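Local coordinates for protein chitinase (Paenibacillus sp. FPU-7, PDB 5GZT) that probably catalyses the random endo-hydrolysis of beta-1,4-linked N-acetylglucosaminide bonds in chitin and chitodextrins, at residues K278-I283 with L476-L481; Y305-R310 with M621-S626. All coordinates share one frame; numbering follows the deposited sequence.

Contact 1: K278-I283 with L476-L481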
loop_
_atom_site.group_PDB
_atom_site.type_symbol
_atom_site.label_atom_id
_atom_site.label_comp_id
_atom_site.label_asym_id
_atom_site.label_seq_id
_atom_site.Cartn_x
_atom_site.Cartn_y
_atom_site.Cartn_z
ATOM N N LYS B 278 -2.003 -2.036 -4.521
ATOM C CA LYS B 278 -1.027 -1.888 -3.447
ATOM C C LYS B 278 -1.386 -0.689 -2.537
ATOM O O LYS B 278 -1.855 0.372 -3.016
ATOM C CB LYS B 278 0.373 -1.650 -3.990
ATOM C CG LYS B 278 1.068 -2.855 -4.586
ATOM C CD LYS B 278 2.560 -2.523 -4.780
ATOM C CE LYS B 278 2.866 -1.594 -5.934
ATOM N NZ LYS B 278 2.880 -2.474 -7.153
ATOM N N ILE B 279 -1.147 -0.862 -1.244
ATOM C CA ILE B 279 -1.258 0.244 -0.268
ATOM C C ILE B 279 0.022 0.293 0.485
ATOM O O ILE B 279 0.327 -0.620 1.210
ATOM C CB ILE B 279 -2.440 0.094 0.658
ATOM C CG1 ILE B 279 -3.758 0.073 -0.154
ATOM C CG2 ILE B 279 -2.436 1.280 1.624
ATOM C CD1 ILE B 279 -4.947 -0.359 0.673
ATOM N N VAL B 280 0.838 1.291 0.186
ATOM C CA VAL B 280 2.116 1.490 0.821
ATOM C C VAL B 280 1.962 2.459 2.007
ATOM O O VAL B 280 1.731 3.636 1.809
ATOM C CB VAL B 280 3.138 2.054 -0.148
ATOM C CG1 VAL B 280 4.408 2.478 0.581
ATOM C CG2 VAL B 280 3.489 0.967 -1.171
ATOM N N SER B 281 2.034 1.906 3.202
ATOM C CA SER B 281 2.010 2.654 4.464
ATOM C C SER B 281 3.412 2.974 4.990
ATOM O O SER B 281 4.128 2.075 5.384
ATOM C CB SER B 281 1.183 1.880 5.501
ATOM O OG SER B 281 1.286 2.455 6.819
ATOM N N TYR B 282 3.822 4.235 4.944
ATOM C CA TYR B 282 5.089 4.683 5.534
ATOM C C TYR B 282 4.872 4.700 7.030
ATOM O O TYR B 282 3.822 5.168 7.489
ATOM C CB TYR B 282 5.519 6.089 5.101
ATOM C CG TYR B 282 6.351 6.145 3.840
ATOM C CD1 TYR B 282 5.750 6.208 2.587
ATOM C CD2 TYR B 282 7.725 6.149 3.877
ATOM C CE1 TYR B 282 6.514 6.296 1.421
ATOM C CE2 TYR B 282 8.474 6.214 2.703
ATOM C CZ TYR B 282 7.870 6.281 1.468
ATOM O OH TYR B 282 8.594 6.389 0.289
ATOM N N ILE B 283 5.850 4.180 7.777
ATOM C CA ILE B 283 5.818 4.107 9.237
ATOM C C ILE B 283 7.101 4.714 9.739
ATOM O O ILE B 283 8.154 4.287 9.336
ATOM C CB ILE B 283 5.735 2.654 9.710
ATOM C CG1 ILE B 283 4.291 2.162 9.606
ATOM C CG2 ILE B 283 6.217 2.517 11.164
ATOM C CD1 ILE B 283 3.470 2.337 10.880
ATOM N N LEU B 476 12.671 -0.896 -11.565
ATOM C CA LEU B 476 11.776 -0.603 -10.409
ATOM C C LEU B 476 10.468 -1.368 -10.449
ATOM O O LEU B 476 9.847 -1.393 -11.453
ATOM C CB LEU B 476 11.505 0.914 -10.383
ATOM C CG LEU B 476 12.764 1.772 -10.342
ATOM C CD1 LEU B 476 12.477 3.244 -10.497
ATOM C CD2 LEU B 476 13.580 1.538 -9.087
ATOM N N ASP B 477 10.035 -2.014 -9.384
ATOM C CA ASP B 477 8.644 -2.492 -9.344
ATOM C C ASP B 477 7.566 -1.376 -9.445
ATOM O O ASP B 477 6.445 -1.585 -10.009
ATOM C CB ASP B 477 8.391 -3.305 -8.076
ATOM C CG ASP B 477 9.212 -4.607 -8.033
ATOM O OD1 ASP B 477 10.428 -4.470 -7.767
ATOM O OD2 ASP B 477 8.605 -5.713 -8.206
ATOM N N TYR B 478 7.882 -0.218 -8.868
ATOM C CA TYR B 478 7.020 0.980 -8.960
ATOM C C TYR B 478 7.725 2.205 -8.495
ATOM O O TYR B 478 8.784 2.147 -7.813
ATOM C CB TYR B 478 5.716 0.740 -8.182
ATOM C CG TYR B 478 5.942 0.192 -6.809
ATOM C CD1 TYR B 478 6.113 -1.144 -6.609
ATOM C CD2 TYR B 478 5.941 1.035 -5.662
ATOM C CE1 TYR B 478 6.339 -1.677 -5.349
ATOM C CE2 TYR B 478 6.124 0.497 -4.376
ATOM C CZ TYR B 478 6.359 -0.837 -4.216
ATOM O OH TYR B 478 6.533 -1.392 -2.967
ATOM N N ILE B 479 7.180 3.342 -8.923
ATOM C CA ILE B 479 7.540 4.639 -8.419
ATOM C C ILE B 479 6.415 5.122 -7.461
ATOM O O ILE B 479 5.233 5.202 -7.831
ATOM C CB ILE B 479 7.765 5.628 -9.554
ATOM C CG1 ILE B 479 8.926 5.136 -10.466
ATOM C CG2 ILE B 479 8.115 6.991 -8.994
ATOM C CD1 ILE B 479 9.088 5.952 -11.704
ATOM N N ASN B 480 6.819 5.416 -6.229
ATOM C CA ASN B 480 5.975 6.121 -5.234
ATOM C C ASN B 480 5.964 7.632 -5.418
ATOM O O ASN B 480 6.944 8.303 -5.073
ATOM C CB ASN B 480 6.465 5.806 -3.849
ATOM C CG ASN B 480 6.461 4.348 -3.569
ATOM O OD1 ASN B 480 7.518 3.751 -3.407
ATOM N ND2 ASN B 480 5.290 3.760 -3.464
ATOM N N LEU B 481 4.890 8.182 -5.984
ATOM C CA LEU B 481 4.862 9.600 -6.287
ATOM C C LEU B 481 4.490 10.448 -5.086
ATOM O O LEU B 481 3.426 10.271 -4.501
ATOM C CB LEU B 481 3.902 9.913 -7.412
ATOM C CG LEU B 481 4.089 9.306 -8.790
ATOM C CD1 LEU B 481 2.817 9.563 -9.633
ATOM C CD2 LEU B 481 5.324 9.965 -9.411
HETATM O O HOH W 1 3.776 -1.841 -9.787
#
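Lys278 lies over Tyr478 across the lumen of the TIM barrel of this glycosyl hydrolase family 18 domain, where strands 264-284 and 478-481 face each other without being sheet neighbours. The axes of 278-283 and 478-481 come no closer than 10.4 Å, so the direct contacts are made by side chains. The close packing is concentrated in one CH-pi contact. Lys278 CE sits 3.5 Å from the centroid of the Tyr478 ring, over one face, and comes within 3.3 Å of Tyr478 CD1, toward the rim. The bend at chi3 (-74°) carries CE over the ring, and a second at chi4 (-82°) sets the direction of NZ. Val280 packs more loosely, its CG2 lying 4.2 Å from Tyr478 CE2 at an oblique angle and also resting on the Asn480 side chain. Met528 of strand 527-532 touches all four of these side chains. The ring is further fixed at its hydroxyl, which is hydrogen-bonded to Tyr305 and Glu452. Beyond the ring the direct packing gives way to water: one molecule accepts from Lys278 NZ at 2.9 Å and donates to Asp477 O at 2.7 Å.

Contact 2: Y305-R310 with M621-S626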
loop_
_atom_site.group_PDB
_atom_site.type_symbol
_atom_site.label_atom_id
_atom_site.label_comp_id
_atom_site.label_asym_id
_atom_site.label_seq_id
_atom_site.Cartn_x
_atom_site.Cartn_y
_atom_site.Cartn_z
ATOM N N TYR B 305 6.556 0.553 4.781
ATOM C CA TYR B 305 7.905 1.120 4.546
ATOM C C TYR B 305 8.424 1.686 5.876
ATOM O O TYR B 305 7.800 2.637 6.481
ATOM C CB TYR B 305 7.916 2.280 3.523
ATOM C CG TYR B 305 7.876 1.906 2.085
ATOM C CD1 TYR B 305 7.419 0.657 1.677
ATOM C CD2 TYR B 305 8.324 2.793 1.103
ATOM C CE1 TYR B 305 7.431 0.312 0.348
ATOM C CE2 TYR B 305 8.326 2.443 -0.226
ATOM C CZ TYR B 305 7.905 1.194 -0.588
ATOM O OH TYR B 305 7.832 0.776 -1.914
ATOM N N TYR B 306 9.572 1.150 6.346
ATOM C CA TYR B 306 10.202 1.665 7.569
ATOM C C TYR B 306 10.987 2.877 7.176
ATOM O O TYR B 306 11.923 2.808 6.373
ATOM C CB TYR B 306 11.088 0.627 8.259
ATOM C CG TYR B 306 11.584 1.041 9.644
ATOM C CD1 TYR B 306 10.718 1.091 10.706
ATOM C CD2 TYR B 306 12.900 1.381 9.862
ATOM C CE1 TYR B 306 11.151 1.463 11.972
ATOM C CE2 TYR B 306 13.361 1.725 11.128
ATOM C CZ TYR B 306 12.478 1.782 12.176
ATOM O OH TYR B 306 12.916 2.104 13.433
ATOM N N ALA B 307 10.538 4.040 7.690
ATOM C CA ALA B 307 11.073 5.296 7.308
ATOM C C ALA B 307 11.902 5.874 8.480
ATOM O O ALA B 307 11.346 6.512 9.405
ATOM C CB ALA B 307 9.949 6.218 6.979
ATOM N N PHE B 308 13.213 5.751 8.473
ATOM C CA PHE B 308 14.079 5.489 7.343
ATOM C C PHE B 308 15.396 4.855 7.844
ATOM O O PHE B 308 15.865 5.056 9.038
ATOM C CB PHE B 308 14.510 6.800 6.711
ATOM C CG PHE B 308 13.385 7.581 6.052
ATOM C CD1 PHE B 308 12.906 7.204 4.790
ATOM C CD2 PHE B 308 12.892 8.735 6.627
ATOM C CE1 PHE B 308 11.929 7.924 4.159
ATOM C CE2 PHE B 308 11.887 9.472 6.027
ATOM C CZ PHE B 308 11.396 9.073 4.797
ATOM N N GLY B 309 16.002 4.129 6.914
ATOM C CA GLY B 309 17.415 3.893 6.958
ATOM C C GLY B 309 18.176 5.066 6.454
ATOM O O GLY B 309 17.692 5.833 5.646
ATOM N N ARG B 310 19.420 5.203 6.922
ATOM C CA ARG B 310 20.250 6.334 6.590
ATOM C C ARG B 310 21.626 5.941 6.031
ATOM O O ARG B 310 22.059 4.773 6.063
ATOM C CB ARG B 310 20.359 7.247 7.803
ATOM C CG ARG B 310 19.064 7.996 8.162
ATOM C CD ARG B 310 18.718 8.963 7.050
ATOM N NE ARG B 310 17.365 9.489 6.999
ATOM C CZ ARG B 310 16.955 10.610 7.594
ATOM N NH1 ARG B 310 17.760 11.318 8.353
ATOM N NH2 ARG B 310 15.718 11.035 7.402
ATOM N N MET B 621 -0.134 5.294 -1.947
ATOM C CA MET B 621 0.957 5.414 -0.940
ATOM C C MET B 621 0.605 6.588 0.009
ATOM O O MET B 621 0.036 7.567 -0.456
ATOM C CB MET B 621 2.295 5.753 -1.613
ATOM C CG MET B 621 3.413 6.090 -0.640
ATOM S SD MET B 621 3.541 7.797 -0.150
ATOM C CE MET B 621 4.343 8.564 -1.574
ATOM N N TYR B 622 0.959 6.502 1.289
ATOM C CA TYR B 622 0.761 7.639 2.189
ATOM C C TYR B 622 1.810 7.812 3.275
ATOM O O TYR B 622 2.354 6.828 3.760
ATOM C CB TYR B 622 -0.633 7.547 2.797
ATOM C CG TYR B 622 -1.025 6.244 3.501
ATOM C CD1 TYR B 622 -0.523 5.889 4.761
ATOM C CD2 TYR B 622 -1.921 5.407 2.938
ATOM C CE1 TYR B 622 -0.929 4.665 5.410
ATOM C CE2 TYR B 622 -2.381 4.272 3.578
ATOM C CZ TYR B 622 -1.866 3.887 4.823
ATOM O OH TYR B 622 -2.401 2.696 5.376
ATOM N N TRP B 623 2.094 9.086 3.577
ATOM C CA TRP B 623 2.981 9.527 4.610
ATOM C C TRP B 623 2.139 10.232 5.660
ATOM O O TRP B 623 1.484 11.222 5.305
ATOM C CB TRP B 623 3.925 10.594 4.061
ATOM C CG TRP B 623 4.822 11.109 5.130
ATOM C CD1 TRP B 623 4.620 12.189 5.944
ATOM C CD2 TRP B 623 6.056 10.546 5.513
ATOM N NE1 TRP B 623 5.651 12.319 6.813
ATOM C CE2 TRP B 623 6.549 11.319 6.594
ATOM C CE3 TRP B 623 6.800 9.476 5.068
ATOM C CZ2 TRP B 623 7.741 11.023 7.242
ATOM C CZ3 TRP B 623 8.021 9.175 5.734
ATOM C CH2 TRP B 623 8.486 9.961 6.762
ATOM N N GLU B 624 2.090 9.778 6.914
ATOM C CA GLU B 624 2.570 8.489 7.368
ATOM C C GLU B 624 1.557 7.948 8.394
ATOM O O GLU B 624 0.754 8.704 8.968
ATOM C CB GLU B 624 4.027 8.534 7.909
ATOM C CG GLU B 624 4.439 9.685 8.850
ATOM C CD GLU B 624 4.125 9.417 10.310
ATOM O OE1 GLU B 624 4.600 10.189 11.107
ATOM O OE2 GLU B 624 3.367 8.485 10.655
ATOM N N TYR B 625 1.566 6.634 8.540
ATOM C CA TYR B 625 0.470 5.883 9.208
ATOM C C TYR B 625 0.129 6.419 10.584
ATOM O O TYR B 625 -1.053 6.437 10.930
ATOM C CB TYR B 625 0.786 4.401 9.255
ATOM C CG TYR B 625 -0.296 3.502 9.831
ATOM C CD1 TYR B 625 -1.263 2.953 9.037
ATOM C CD2 TYR B 625 -0.331 3.196 11.213
ATOM C CE1 TYR B 625 -2.301 2.203 9.563
ATOM C CE2 TYR B 625 -1.309 2.352 11.724
ATOM C CZ TYR B 625 -2.291 1.877 10.911
ATOM O OH TYR B 625 -3.314 1.066 11.386
ATOM N N SER B 626 1.133 6.872 11.335
ATOM C CA SER B 626 0.889 7.276 12.744
ATOM C C SER B 626 0.130 8.590 12.927
ATOM O O SER B 626 -0.256 8.958 14.056
ATOM C CB SER B 626 2.218 7.345 13.517
ATOM O OG SER B 626 3.024 8.512 13.246
#
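With CG of Trp623 anti to its own amide nitrogen (chi1 178°) and CG of Phe308 anti to its carbonyl carbon (chi1 -67°), the two rings reach each other although neither side chain leaves its backbone pointing at the opposite segment. Their planes are only 17° from parallel but slid apart, with 5.5 Å between the Phe308 centroid and that of the six-membered indole ring, so there is little overlap. Contact is made by the outer carbons: Phe308 CZ lies 3.5 Å from Trp623 CZ3, and Phe308 CE2 is equally close, 3.5 Å, to Trp623 CH2. Ala307 completes the cluster, its CB meeting Trp623 CZ3 at 3.7 Å while also standing 3.6 Å above the centre of the Phe308 ring. Cis peptide bonds precede both Phe308 and Glu624. In family 18 chitinases a tryptophan at the end of the last barrel strand, followed by such a bond, commonly floors the sugar-binding cleft, and Trp623 is consistent with that role. Glu624 lays its CG 3.4 Å above one face of the indole. Its OE2 takes two donors, Ser626 OG at 2.6 Å through the syn lone pair and Ser626 N at 2.8 Å nearly end-on to the C-O bond, so the side chain is tied back to the 3-10 turn that follows. Strand 264-284 runs between strands 303-312 and 619-623 and sends Tyr282 against Trp623, while Tyr622 packs outward on helix 633-642.

Both contacts are buried and belong to the same family 18 barrel, and strand 264-284, which supplies residues 278-283 of contact 1, is the sheet neighbour of both strands that meet in contact 2. Contact 1 spans the barrel interior and mixes an aliphatic amine chain, an aromatic ring and a bridging water; contact 2 is entirely carbon-to-carbon across its segments, and its tryptophan is partly exposed. The two are joined through the backbone, where Ile283 N probably bonds to Tyr305 O at 2.8 Å. Tyr282, whose hydroxyl bonds to Asp407, meets Tyr305 edge-to-face and, through Trp623, connects 278-283 to contact 2.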